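PDB 6JIG: GMP reductase from Trypanosoma brucei brucei, which probably catalyses the irreversible NADPH-dependent deamination of GMP to IMP and binds guanine nucleotides at a regulatory pair of CBS domains. Local coordinates for residues V57-M62 with C85-E90; M66-G71 with R93-L98; L142-R147 with D167-S172; K273-D278 with V284-G289; G367-M372 with E465-T470. The protein carries 1 engineered substitution. All blocks are in the same frame, centred on the assembly; numbering follows the deposited sequence.

How the interactions relate
Interactions 1, 4 and 5 belong to the TIM barrel, interaction 2 lies where it passes to the CBS domains, and interaction 3 lies within those domains, about 35 Å from the centre of the chain. Interactions 1 and 2 share helix 60-68: its first turn meets helix 81-93, and its last turn reaches the segment after that helix, beside the regulatory GMP. Interactions 4 and 5 both reach the parallel sheet, one through a mainly apolar helix-strand contact, the other, chiefly polar, through a glutamine bonded ahead of the last barrel strand. Interaction 3 is buried and apolar; interaction 1 adds one weak amide-carboxylate bond to methionine packing, and interaction 2 is an arginine-amide bond pair.

Interaction 1 (V57-M62 with C85-E90); sequences VCEQRM and CAMLRE
Met87 lays its thioether over the side chain of Glu59, with SD 3.5 Å from Glu59 CB and almost as near to Glu59 CG. The pair joins two consecutive helices of the TIM barrel, 60-68 and 81-93, which follow barrel strands 49-51 and 72-75; Glu59 is the N-cap residue of the first. The closest backbones are those of Gln60 and Met87, whose CA atoms lie 5.2 Å apart, so the start of one helix rests directly against the flank of the other. Gln60 crosses Met87 at about a right angle and sets OE1 3.4 Å from Met87 CG. Its CG sits between the backbone N and the carbonyl carbon (chi1 64°), and a second bend at chi2 folds the amide back across the flank of helix 81-93. The amide thus meets two neighbours one helical turn apart: its oxygen packs on the methionine, and its nitrogen bonds weakly to Glu90. The carboxylate of Glu59 extends beyond the methionine and takes its hydrogen bond from His76 through OE1. Glu90 also touches Val124, and its side chain lies about 5 Å from that of Arg93, a residue of the regulatory nucleotide site. Between Gln60 and Glu90 the amide and carboxylate planes stand 84° apart, and the NE2 to OE1 hydrogen bond is 3.2 Å long and bent to 135° at the hydrogen.

Interaction 2 (M66-G71 with R93-L98); sequences MAREGG and RAQSFL. With 5GP (guanosine-5'-monophosphate), chain C.
The last turn of helix 60-68 faces the irregular segment that follows helix 81-93, and the backbones stay well apart: the nearest CA atoms, those of Arg68 and Gln95, are 10.1 Å from each other. Beyond Arg68 the helix ends in a Schellman motif, with Gly70 at positive phi and Gly71 N bonded back to Met66 O. Arg68 spans the gap, its chain extended from CG to NE, and grips Gln95 side-on with two nitrogens on one oxygen. Arg68 NE lies 2.9 Å from Gln95 OE1, and Arg68 NH2 3.2 Å from the same oxygen; the guanidinium and amide planes are inclined by 32°, and OE1 stays close to the guanidinium plane. Ala94 CB touches Arg68 NH2 obliquely at 3.8 Å. On the ligand side, Arg93 bends at chi2 (77°) and reads the guanine through its N7 and O6 edge: Arg93 NE is 3.1 Å from N7 of GMP and Arg93 NH2 is 3.1 Å from its O6, both bonds fairly straight. The nucleotide is also hydrogen-bonded to Arg103 N and to the side chains of Ser210 and Asp211. Part of the regulatory GMP pocket thus lies on a segment that Arg68 bonds to helix 60-68 of the barrel. Because the amide is neutral, this link is a forked hydrogen bond without ion pairing, and two donors on OE1 probably settle which end of the amide faces Arg68.

Interaction 3 (L142-R147 with D167-S172); sequences LGIITR and DKMVVS
Met169 packs against strand 141-146 with its last two atoms, and this end forms the tight part of the contact. Its sulfur lies over the bare backbone of Gly143, with Met169 SD 3.6 Å from Gly143 C and equally near to Gly143 CA. The CA atoms of Gly143 and Met169, the nearest across the two segments, are 7.2 Å apart, and the methionine side chain bridges that interval. The terminal methyl goes on to Ile144: Met169 CE stands 3.6 Å from Ile144 CB and 3.7 Å from CG2 of the same residue, so it rests on the branch point. The chain of Met169 is straight as far as SD and then turns at chi3 (62°), which carries CE along the strand from the glycine to the isoleucine. Ile144 directs CG1 anti to its backbone N (chi1 -170°), leaving CG2 and CB to receive the methyl while CD1 makes a more distant touch.

The other side of the contact is looser. No hydrogen bond joins the two segments, Asp167 is exposed to solvent, and beyond the methionine the segment 167-172 leads away from the strand.

Both segments belong to the paired CBS domains. Leu142 and Gly143 form a classic beta bulge opposite Val132 of strand 129-133. Ile144 also touches Cys129, a residue of the regulatory GMP site, and Leu131, while Met169 reaches Pro195 and Ile144 reaches Asn193 on strand 193-197. The contact thus joins the sheet containing strand 141-146 to the connection that runs on toward helix 179-189 in the second CBS repeat.

Interaction 4 (K273-D278 with V284-G289); sequences KRLKGD and VDIIAG
Helix 266-277 passes over strand 285-291 at a distance of 7.3 Å between the CA atoms of Leu275 and Ile286, the closest backbone positions of the two segments. Ile286 fills that interval and is flanked by two successive helix residues. On the Leu275 side, CD1 lies 3.8 Å from Ile286 CG2, and Leu275 CB meets the other arm of the isoleucine at Ile286 CD1, 4.0 Å away. On the Lys276 side the direct packing is made by a methylene: CD rests 3.6 Å from Ile286 CG1, and the two side chains run past each other in opposite directions.

These elements belong to the beta-alpha-beta unit made by strand 255-259, helix 266-277 and strand 285-291 in the TIM barrel, so the contact seals the helix of the crossover onto the strand that follows it. Leu275 also packs on Val258 of the preceding strand and on Met242 and Ala245 of helix 239-251, and Ile286 touches Leu256; the apolar layer between helices and barrel wall continues on through these neighbours.

Lys276 bends at both chi2 (-67°) and chi3 (-89°), which folds its methylenes against Ile286 and brings the ammonium toward Val284 and Asp306. There NZ forms a salt bridge with Asp306, whose carboxylate also accepts from Ile286 N. A water molecule accepts from Lys276 NZ at 2.8 Å and donates to Val284 O at 2.6 Å, bridging the helix to the residue just ahead of Asp285. The carboxylate of Asp285 turns instead to Ser40 and Asn42.

Interaction 5 (G367-M372 with E465-T470); sequences GADTVM and EMQRRT
Gln467 NE2 donates both of its hydrogens across this contact, one to the backbone at Ala368 O, 2.9 Å away, and one to the side chain at Asp369 OD1, 3.1 Å away. The second bond is nearly straight, 174° at the hydrogen, whereas the first is bent to 149°. Both acceptors lie in the amide plane of Gln467, yet neither is met within its own plane: the nitrogen stands well above the carbonyl plane of Ala368 and well above the carboxylate plane of Asp369. The carboxylate and amide planes are themselves turned 75° apart. With two acceptors in its plane, the amide is probably held against rotation.

Gln467 projects from helix 463-469 in an extended chain beyond CG, passing Gly367, where its CG comes within 4.1 Å of Gly367 CA. Gly367 ends helix 357-365 in a Schellman motif, with positive phi, and the next two residues lead into strand 370-373, the eighth strand of the TIM barrel. The glutamine therefore bonds at the turn between the helix before the last strand and the strand itself, and the segment 465-470 lies against the barrel from a distant part of the chain.

Asp369 has a second partner: OD2 accepts from Cys348 N at the start of the adjoining strand 348-351, so its carboxylate spans two sites. Further along, Met372 touches the GMP of the active-site pocket. Within helix 463-469, Arg469 NH1 forms a salt bridge to Glu465 OE1, which also pairs with Arg26. Thr470, the first residue beyond that helix, donates from OG1 to Met466 O at 2.8 Å, from the face opposite to that used by Thr470 N.

Interaction 1 (V57-M62 with C85-E90)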
# COMPACT_ATOMS: atom_id res chain seq x y z
N VAL A 57 20.28 -16.26 19.61
CA VAL A 57 21.49 -15.47 19.37
C VAL A 57 22.75 -16.27 19.69
O VAL A 57 23.63 -16.42 18.83
CB VAL A 57 21.46 -14.14 20.15
CG1 VAL A 57 22.77 -13.42 19.99
CG2 VAL A 57 20.30 -13.25 19.67
N CYS A 58 22.87 -16.79 20.91
CA CYS A 58 24.16 -17.31 21.37
C CYS A 58 24.08 -18.78 21.82
O CYS A 58 23.70 -19.07 22.95
CB CYS A 58 24.72 -16.45 22.50
SG CYS A 58 26.46 -16.92 22.92
N GLU A 59 24.51 -19.68 20.94
CA GLU A 59 24.93 -21.01 21.40
C GLU A 59 26.40 -21.17 21.05
O GLU A 59 27.12 -20.16 20.96
CB GLU A 59 24.01 -22.10 20.82
CG GLU A 59 22.59 -21.94 21.43
CD GLU A 59 21.60 -23.05 21.08
OE1 GLU A 59 20.57 -23.14 21.77
OE2 GLU A 59 21.83 -23.82 20.12
N GLN A 60 26.89 -22.40 20.86
CA GLN A 60 28.34 -22.59 20.83
C GLN A 60 28.99 -21.90 19.62
O GLN A 60 30.10 -21.36 19.73
CB GLN A 60 28.69 -24.08 20.86
CG GLN A 60 28.21 -24.89 19.67
CD GLN A 60 26.89 -25.59 19.93
OE1 GLN A 60 25.98 -25.02 20.54
NE2 GLN A 60 26.79 -26.83 19.48
N ARG A 61 28.32 -21.88 18.46
CA ARG A 61 28.97 -21.29 17.30
C ARG A 61 29.11 -19.77 17.44
O ARG A 61 30.13 -19.20 17.04
CB ARG A 61 28.21 -21.65 16.02
CG ARG A 61 28.63 -22.99 15.42
CD ARG A 61 27.79 -23.38 14.20
N MET A 62 28.10 -19.12 18.03
CA MET A 62 28.19 -17.67 18.26
C MET A 62 29.23 -17.35 19.32
O MET A 62 30.01 -16.40 19.17
CB MET A 62 26.82 -17.12 18.67
CG MET A 62 26.84 -15.65 19.10
SD MET A 62 27.25 -14.57 17.68
CE MET A 62 25.79 -14.78 16.67
N CYS A 85 26.04 -27.25 29.53
CA CYS A 85 27.43 -27.64 29.76
C CYS A 85 28.08 -28.18 28.50
O CYS A 85 29.27 -27.94 28.25
CB CYS A 85 27.50 -28.67 30.87
SG CYS A 85 27.13 -27.90 32.42
N ALA A 86 27.31 -28.92 27.70
CA ALA A 86 27.84 -29.47 26.45
C ALA A 86 28.22 -28.36 25.47
O ALA A 86 29.25 -28.43 24.79
CB ALA A 86 26.81 -30.41 25.83
N MET A 87 27.37 -27.33 25.36
CA MET A 87 27.74 -26.20 24.51
C MET A 87 29.03 -25.57 25.00
O MET A 87 29.90 -25.21 24.20
CB MET A 87 26.62 -25.16 24.49
CG MET A 87 25.36 -25.63 23.84
SD MET A 87 24.28 -24.21 23.59
CE MET A 87 24.08 -23.66 25.27
N LEU A 88 29.15 -25.42 26.32
CA LEU A 88 30.34 -24.80 26.90
C LEU A 88 31.59 -25.61 26.57
O LEU A 88 32.61 -25.06 26.14
CB LEU A 88 30.15 -24.66 28.41
CG LEU A 88 30.95 -23.50 29.01
CD1 LEU A 88 30.20 -22.90 30.16
CD2 LEU A 88 32.33 -23.99 29.46
N ARG A 89 31.53 -26.93 26.76
CA ARG A 89 32.68 -27.78 26.45
C ARG A 89 33.04 -27.72 24.97
O ARG A 89 34.22 -27.81 24.62
CB ARG A 89 32.40 -29.22 26.86
CG ARG A 89 32.48 -29.46 28.36
CD ARG A 89 32.35 -30.95 28.66
NE ARG A 89 30.98 -31.41 28.46
CZ ARG A 89 30.10 -31.52 29.45
NH1 ARG A 89 30.47 -31.24 30.69
NH2 ARG A 89 28.87 -31.93 29.19
N GLU A 90 32.05 -27.57 24.09
CA GLU A 90 32.38 -27.43 22.67
C GLU A 90 33.10 -26.12 22.41
O GLU A 90 34.03 -26.07 21.59
CB GLU A 90 31.12 -27.52 21.81
CG GLU A 90 30.54 -28.93 21.77
CD GLU A 90 29.42 -29.07 20.76
OE1 GLU A 90 29.52 -28.47 19.66
OE2 GLU A 90 28.43 -29.77 21.06

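Interaction 2 (M66-G71 with R93-L98)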
# COMPACT_ATOMS: atom_id res chain seq x y z
N MET A 66 32.39 -14.85 18.73
CA MET A 66 32.55 -13.61 19.48
C MET A 66 33.90 -13.56 20.19
O MET A 66 34.58 -12.53 20.18
CB MET A 66 31.42 -13.46 20.50
CG MET A 66 30.05 -13.21 19.90
SD MET A 66 30.03 -11.70 18.90
CE MET A 66 30.88 -10.53 19.96
N ALA A 67 34.29 -14.66 20.83
CA ALA A 67 35.60 -14.70 21.48
C ALA A 67 36.72 -14.52 20.46
O ALA A 67 37.74 -13.86 20.75
CB ALA A 67 35.76 -16.02 22.24
N ARG A 68 36.57 -15.10 19.27
CA ARG A 68 37.61 -14.95 18.25
C ARG A 68 37.75 -13.50 17.80
O ARG A 68 38.85 -13.08 17.45
CB ARG A 68 37.32 -15.85 17.04
CG ARG A 68 37.60 -17.30 17.35
CD ARG A 68 37.50 -18.20 16.13
NE ARG A 68 37.92 -19.55 16.50
CZ ARG A 68 37.52 -20.67 15.90
NH1 ARG A 68 36.68 -20.63 14.87
NH2 ARG A 68 37.98 -21.84 16.33
N GLU A 69 36.66 -12.73 17.81
CA GLU A 69 36.74 -11.32 17.50
C GLU A 69 37.21 -10.47 18.68
O GLU A 69 37.38 -9.26 18.51
CB GLU A 69 35.38 -10.79 17.01
CG GLU A 69 34.82 -11.52 15.79
CD GLU A 69 35.66 -11.31 14.54
OE1 GLU A 69 36.34 -10.26 14.43
OE2 GLU A 69 35.65 -12.20 13.67
N GLY A 70 37.41 -11.05 19.85
CA GLY A 70 37.87 -10.27 20.98
C GLY A 70 36.79 -9.85 21.94
O GLY A 70 37.10 -9.15 22.92
N GLY A 71 35.55 -10.27 21.72
CA GLY A 71 34.44 -10.08 22.64
C GLY A 71 34.13 -11.37 23.38
O GLY A 71 35.03 -12.17 23.68
N ARG A 93 36.60 -26.49 23.38
CA ARG A 93 37.29 -27.42 22.50
C ARG A 93 37.67 -26.80 21.16
O ARG A 93 38.45 -27.40 20.41
CB ARG A 93 36.40 -28.67 22.32
CG ARG A 93 37.12 -29.96 22.04
CD ARG A 93 37.77 -30.58 23.26
NE ARG A 93 38.70 -31.63 22.84
CZ ARG A 93 39.04 -32.68 23.57
NH1 ARG A 93 38.54 -32.87 24.79
NH2 ARG A 93 39.88 -33.56 23.07
N ALA A 94 37.18 -25.59 20.86
CA ALA A 94 37.42 -24.99 19.55
C ALA A 94 38.91 -24.80 19.28
O ALA A 94 39.37 -24.98 18.14
CB ALA A 94 36.69 -23.66 19.44
N GLN A 95 39.67 -24.39 20.29
CA GLN A 95 41.11 -24.22 20.17
C GLN A 95 41.72 -24.26 21.56
O GLN A 95 41.03 -24.09 22.56
CB GLN A 95 41.47 -22.92 19.45
CG GLN A 95 40.92 -21.67 20.12
CD GLN A 95 40.90 -20.50 19.17
OE1 GLN A 95 40.12 -20.46 18.21
NE2 GLN A 95 41.80 -19.54 19.40
N SER A 96 43.03 -24.48 21.62
CA SER A 96 43.74 -24.57 22.89
C SER A 96 45.23 -24.42 22.61
O SER A 96 45.65 -24.35 21.46
CB SER A 96 43.44 -25.90 23.59
OG SER A 96 43.86 -25.86 24.94
N PHE A 97 46.02 -24.36 23.67
CA PHE A 97 47.47 -24.49 23.49
C PHE A 97 47.82 -25.96 23.69
O PHE A 97 48.16 -26.67 22.74
CB PHE A 97 48.25 -23.57 24.42
CG PHE A 97 49.74 -23.69 24.24
CD1 PHE A 97 50.32 -23.49 23.00
CD2 PHE A 97 50.56 -24.03 25.31
CE1 PHE A 97 51.70 -23.62 22.81
CE2 PHE A 97 51.94 -24.16 25.12
CZ PHE A 97 52.50 -23.95 23.87
N LEU A 98 47.71 -26.44 24.92
CA LEU A 98 47.81 -27.86 25.22
C LEU A 98 46.42 -28.47 25.16
O LEU A 98 45.55 -28.12 25.97
CB LEU A 98 48.44 -28.10 26.59
CG LEU A 98 49.85 -27.56 26.86
CD1 LEU A 98 50.31 -28.04 28.23
CD2 LEU A 98 50.81 -28.01 25.80
P 5GP C . 43.07 -29.29 12.56
O1P 5GP C . 44.33 -28.71 11.98
O2P 5GP C . 43.29 -30.47 13.48
O3P 5GP C . 41.84 -29.30 11.67
O5' 5GP C . 42.65 -28.25 13.68
C5' 5GP C . 42.65 -28.70 15.02
C4' 5GP C . 41.83 -27.80 15.89
O4' 5GP C . 40.93 -28.64 16.67
C3' 5GP C . 42.70 -27.04 16.90
O3' 5GP C . 42.16 -25.75 17.16
C2' 5GP C . 42.62 -27.94 18.13
O2' 5GP C . 42.90 -27.31 19.36
C1' 5GP C . 41.18 -28.45 18.04
N9 5GP C . 41.01 -29.72 18.76
C8 5GP C . 40.28 -29.86 19.87
N7 5GP C . 40.37 -31.13 20.31
C5 5GP C . 41.21 -31.79 19.47
C6 5GP C . 41.67 -33.10 19.44
O6 5GP C . 41.31 -33.91 20.32
N1 5GP C . 42.50 -33.48 18.46
C2 5GP C . 42.89 -32.62 17.51
N2 5GP C . 43.74 -33.06 16.55
N3 5GP C . 42.45 -31.32 17.51
C4 5GP C . 41.61 -30.89 18.49

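Interaction 3 (L142-R147 with D167-S172)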
# COMPACT_ATOMS: atom_id res chain seq x y z
N LEU A 142 51.40 -44.86 19.62
CA LEU A 142 51.96 -45.67 18.54
C LEU A 142 52.15 -44.89 17.25
O LEU A 142 52.98 -45.28 16.42
CB LEU A 142 51.05 -46.87 18.25
CG LEU A 142 50.58 -47.66 19.47
CD1 LEU A 142 49.64 -48.79 19.07
CD2 LEU A 142 51.76 -48.18 20.29
N GLY A 143 51.40 -43.81 17.05
CA GLY A 143 51.51 -43.05 15.83
C GLY A 143 50.37 -42.06 15.72
O GLY A 143 49.67 -41.78 16.69
N ILE A 144 50.19 -41.54 14.51
CA ILE A 144 49.22 -40.48 14.28
C ILE A 144 48.59 -40.69 12.91
O ILE A 144 49.25 -41.12 11.96
CB ILE A 144 49.90 -39.10 14.39
CG1 ILE A 144 48.85 -37.98 14.40
CG2 ILE A 144 50.92 -38.89 13.29
CD1 ILE A 144 49.44 -36.61 14.62
N ILE A 145 47.29 -40.39 12.81
CA ILE A 145 46.57 -40.50 11.56
C ILE A 145 45.74 -39.23 11.35
O ILE A 145 45.09 -38.74 12.28
CB ILE A 145 45.70 -41.78 11.52
CG1 ILE A 145 45.19 -42.06 10.10
CG2 ILE A 145 44.58 -41.71 12.54
CD1 ILE A 145 44.87 -43.52 9.86
N THR A 146 45.77 -38.71 10.12
CA THR A 146 45.16 -37.45 9.74
C THR A 146 44.15 -37.67 8.62
O THR A 146 44.11 -38.73 8.00
CB THR A 146 46.23 -36.45 9.28
OG1 THR A 146 46.78 -36.91 8.04
CG2 THR A 146 47.34 -36.36 10.32
N ARG A 147 43.33 -36.64 8.37
CA ARG A 147 42.40 -36.71 7.24
C ARG A 147 43.15 -36.94 5.94
O ARG A 147 42.67 -37.67 5.06
CB ARG A 147 41.57 -35.42 7.14
CG ARG A 147 40.37 -35.36 8.06
CD ARG A 147 39.51 -34.14 7.78
NE ARG A 147 38.26 -34.17 8.54
CZ ARG A 147 38.16 -33.79 9.81
NH1 ARG A 147 39.24 -33.34 10.44
NH2 ARG A 147 36.99 -33.85 10.45
N ASP A 167 57.88 -43.50 16.04
CA ASP A 167 59.31 -43.28 15.85
C ASP A 167 59.60 -42.34 14.68
O ASP A 167 60.74 -41.87 14.55
CB ASP A 167 60.04 -44.62 15.66
CG ASP A 167 59.98 -45.13 14.22
OD1 ASP A 167 58.92 -45.01 13.58
OD2 ASP A 167 61.01 -45.65 13.73
N LYS A 168 58.61 -42.05 13.85
CA LYS A 168 58.73 -41.05 12.80
C LYS A 168 58.08 -39.72 13.18
O LYS A 168 58.04 -38.80 12.36
CB LYS A 168 58.12 -41.58 11.50
N MET A 169 57.58 -39.60 14.41
CA MET A 169 56.93 -38.38 14.87
C MET A 169 57.90 -37.52 15.67
O MET A 169 58.94 -37.98 16.16
CB MET A 169 55.71 -38.73 15.73
CG MET A 169 54.62 -39.48 14.99
SD MET A 169 53.22 -39.86 16.05
CE MET A 169 52.69 -38.20 16.49
N VAL A 170 57.55 -36.24 15.80
CA VAL A 170 58.21 -35.33 16.74
C VAL A 170 57.39 -35.32 18.02
O VAL A 170 56.21 -34.94 18.01
CB VAL A 170 58.34 -33.92 16.14
CG1 VAL A 170 58.98 -32.96 17.14
CG2 VAL A 170 59.16 -33.97 14.86
N VAL A 171 58.00 -35.77 19.11
CA VAL A 171 57.31 -35.97 20.38
C VAL A 171 58.09 -35.26 21.48
O VAL A 171 59.32 -35.14 21.41
CB VAL A 171 57.14 -37.47 20.68
CG1 VAL A 171 56.33 -37.69 21.94
CG2 VAL A 171 56.46 -38.18 19.50
N SER A 172 57.37 -34.77 22.48
CA SER A 172 58.00 -34.03 23.57
C SER A 172 57.55 -34.65 24.89
O SER A 172 56.52 -35.31 24.97
CB SER A 172 57.65 -32.53 23.49
OG SER A 172 58.13 -31.78 24.59

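Interaction 4 (K273-D278 with V284-G289)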
# COMPACT_ATOMS: atom_id res chain seq x y z
N LYS A 273 24.63 -13.61 46.39
CA LYS A 273 25.27 -13.95 47.66
C LYS A 273 25.58 -15.44 47.74
O LYS A 273 26.65 -15.83 48.21
CB LYS A 273 24.37 -13.53 48.83
CG LYS A 273 24.36 -12.03 49.09
CD LYS A 273 23.44 -11.68 50.25
CE LYS A 273 23.53 -10.20 50.62
NZ LYS A 273 22.43 -9.76 51.54
N ARG A 274 24.65 -16.29 47.28
CA ARG A 274 24.88 -17.73 47.30
C ARG A 274 26.05 -18.11 46.40
O ARG A 274 26.88 -18.96 46.77
CB ARG A 274 23.62 -18.46 46.86
CG ARG A 274 23.65 -19.96 47.09
CD ARG A 274 22.24 -20.50 47.35
NE ARG A 274 21.28 -19.96 46.39
CZ ARG A 274 20.28 -19.12 46.69
NH1 ARG A 274 20.09 -18.71 47.94
NH2 ARG A 274 19.48 -18.69 45.73
N LEU A 275 26.15 -17.50 45.22
CA LEU A 275 27.21 -17.82 44.29
C LEU A 275 28.57 -17.37 44.81
O LEU A 275 29.58 -18.06 44.63
CB LEU A 275 26.92 -17.20 42.92
CG LEU A 275 25.73 -17.84 42.20
CD1 LEU A 275 25.31 -16.97 41.03
CD2 LEU A 275 26.09 -19.25 41.72
N LYS A 276 28.63 -16.20 45.44
CA LYS A 276 29.90 -15.76 46.01
C LYS A 276 30.24 -16.56 47.26
O LYS A 276 31.42 -16.65 47.62
CB LYS A 276 29.87 -14.26 46.35
CG LYS A 276 29.59 -13.31 45.17
CD LYS A 276 30.72 -13.31 44.14
CE LYS A 276 31.79 -12.28 44.44
NZ LYS A 276 32.92 -12.42 43.49
N GLY A 277 29.24 -17.14 47.93
CA GLY A 277 29.47 -17.85 49.17
C GLY A 277 29.90 -19.30 49.02
O GLY A 277 30.33 -19.90 50.01
N ASP A 278 29.79 -19.87 47.82
CA ASP A 278 30.13 -21.27 47.60
C ASP A 278 31.45 -21.36 46.84
O ASP A 278 31.55 -20.79 45.74
CB ASP A 278 29.03 -21.97 46.81
CG ASP A 278 29.14 -23.49 46.86
OD1 ASP A 278 30.22 -24.03 46.59
OD2 ASP A 278 28.12 -24.14 47.17
N VAL A 284 34.74 -17.82 39.84
CA VAL A 284 34.55 -17.00 38.64
C VAL A 284 33.73 -15.77 38.99
O VAL A 284 32.95 -15.76 39.94
CB VAL A 284 33.88 -17.78 37.48
CG1 VAL A 284 34.69 -19.05 37.12
CG2 VAL A 284 32.44 -18.12 37.80
N ASP A 285 33.95 -14.71 38.20
CA ASP A 285 33.18 -13.48 38.37
C ASP A 285 31.69 -13.75 38.22
O ASP A 285 31.26 -14.52 37.37
CB ASP A 285 33.63 -12.44 37.35
CG ASP A 285 34.87 -11.68 37.79
OD1 ASP A 285 35.48 -12.03 38.82
OD2 ASP A 285 35.24 -10.73 37.08
N ILE A 286 30.90 -13.08 39.06
CA ILE A 286 29.45 -13.19 39.07
C ILE A 286 28.89 -11.86 38.58
O ILE A 286 29.03 -10.83 39.27
CB ILE A 286 28.91 -13.54 40.46
CG1 ILE A 286 29.63 -14.77 41.04
CG2 ILE A 286 27.40 -13.80 40.40
CD1 ILE A 286 29.52 -16.01 40.17
N ILE A 287 28.25 -11.88 37.42
CA ILE A 287 27.54 -10.72 36.85
C ILE A 287 26.06 -10.90 37.15
O ILE A 287 25.56 -12.03 37.21
CB ILE A 287 27.82 -10.63 35.33
CG1 ILE A 287 29.33 -10.49 35.09
CG2 ILE A 287 27.04 -9.43 34.67
CD1 ILE A 287 29.74 -10.66 33.64
N ALA A 288 25.36 -9.79 37.39
CA ALA A 288 23.95 -9.87 37.76
C ALA A 288 23.16 -8.74 37.12
O ALA A 288 23.67 -7.64 36.92
CB ALA A 288 23.75 -9.81 39.28
N GLY A 289 21.91 -9.03 36.81
CA GLY A 289 20.98 -8.07 36.24
C GLY A 289 19.62 -8.74 36.15
O GLY A 289 19.46 -9.89 36.56
O HOH W 1 33.41 -14.91 42.34

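Interaction 5 (G367-M372 with E465-T470)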
# COMPACT_ATOMS: atom_id res chain seq x y z
N GLY A 367 28.85 5.71 29.95
CA GLY A 367 29.49 5.04 31.07
C GLY A 367 29.56 3.53 30.98
O GLY A 367 30.22 2.92 31.83
N ALA A 368 28.90 2.89 30.01
CA ALA A 368 28.96 1.42 29.95
C ALA A 368 30.35 0.94 29.58
O ALA A 368 31.04 1.57 28.77
CB ALA A 368 27.97 0.87 28.93
N ASP A 369 30.76 -0.21 30.14
CA ASP A 369 32.01 -0.83 29.73
C ASP A 369 31.86 -1.77 28.55
O ASP A 369 32.79 -1.90 27.75
CB ASP A 369 32.65 -1.58 30.92
CG ASP A 369 32.87 -0.66 32.09
OD1 ASP A 369 33.80 0.16 32.00
OD2 ASP A 369 32.05 -0.67 33.03
N THR A 370 30.71 -2.42 28.43
CA THR A 370 30.40 -3.27 27.29
C THR A 370 28.95 -3.04 26.88
O THR A 370 28.15 -2.45 27.63
CB THR A 370 30.57 -4.76 27.59
OG1 THR A 370 29.76 -5.11 28.72
CG2 THR A 370 32.05 -5.12 27.87
N VAL A 371 28.60 -3.55 25.71
CA VAL A 371 27.21 -3.61 25.26
C VAL A 371 26.85 -5.07 25.00
O VAL A 371 27.71 -5.88 24.61
CB VAL A 371 26.96 -2.77 23.98
CG1 VAL A 371 27.21 -1.28 24.26
CG2 VAL A 371 27.85 -3.25 22.84
N MET A 372 25.59 -5.41 25.22
CA MET A 372 25.07 -6.73 24.90
C MET A 372 24.08 -6.59 23.75
O MET A 372 23.18 -5.75 23.81
CB MET A 372 24.39 -7.39 26.10
CG MET A 372 23.76 -8.72 25.74
SD MET A 372 23.13 -9.63 27.16
CE MET A 372 24.59 -10.58 27.62
N GLU A 465 38.72 6.96 28.37
CA GLU A 465 38.66 8.33 27.86
C GLU A 465 37.31 8.62 27.22
O GLU A 465 36.78 9.73 27.34
CB GLU A 465 39.78 8.58 26.85
CG GLU A 465 41.15 8.81 27.47
CD GLU A 465 42.23 9.05 26.42
OE1 GLU A 465 41.90 9.49 25.29
OE2 GLU A 465 43.42 8.81 26.73
N MET A 466 36.75 7.64 26.51
CA MET A 466 35.42 7.82 25.93
C MET A 466 34.38 8.09 27.01
O MET A 466 33.53 8.97 26.87
CB MET A 466 35.05 6.58 25.10
CG MET A 466 33.71 6.69 24.37
SD MET A 466 33.72 8.02 23.17
CE MET A 466 32.16 7.74 22.33
N GLN A 467 34.46 7.34 28.11
CA GLN A 467 33.50 7.52 29.20
C GLN A 467 33.70 8.86 29.89
O GLN A 467 32.73 9.51 30.29
CB GLN A 467 33.64 6.37 30.20
CG GLN A 467 33.33 5.02 29.58
CD GLN A 467 33.79 3.87 30.46
OE1 GLN A 467 34.70 4.03 31.28
NE2 GLN A 467 33.17 2.72 30.29
N ARG A 468 34.95 9.32 30.02
CA ARG A 468 35.19 10.58 30.73
C ARG A 468 34.90 11.80 29.85
O ARG A 468 34.38 12.80 30.34
CB ARG A 468 36.64 10.64 31.23
N ARG A 469 35.20 11.72 28.56
CA ARG A 469 35.18 12.90 27.71
C ARG A 469 33.85 13.13 27.00
O ARG A 469 33.58 14.26 26.57
CB ARG A 469 36.29 12.81 26.66
CG ARG A 469 37.65 13.12 27.25
CD ARG A 469 38.82 12.74 26.35
NE ARG A 469 40.03 12.73 27.17
CZ ARG A 469 41.25 12.41 26.75
NH1 ARG A 469 41.45 12.07 25.49
NH2 ARG A 469 42.27 12.44 27.60
N THR A 470 33.02 12.10 26.85
CA THR A 470 31.82 12.26 26.04
C THR A 470 30.85 13.25 26.68
O THR A 470 30.64 13.26 27.90
CB THR A 470 31.14 10.90 25.83
OG1 THR A 470 31.93 10.13 24.92
CG2 THR A 470 29.74 11.08 25.21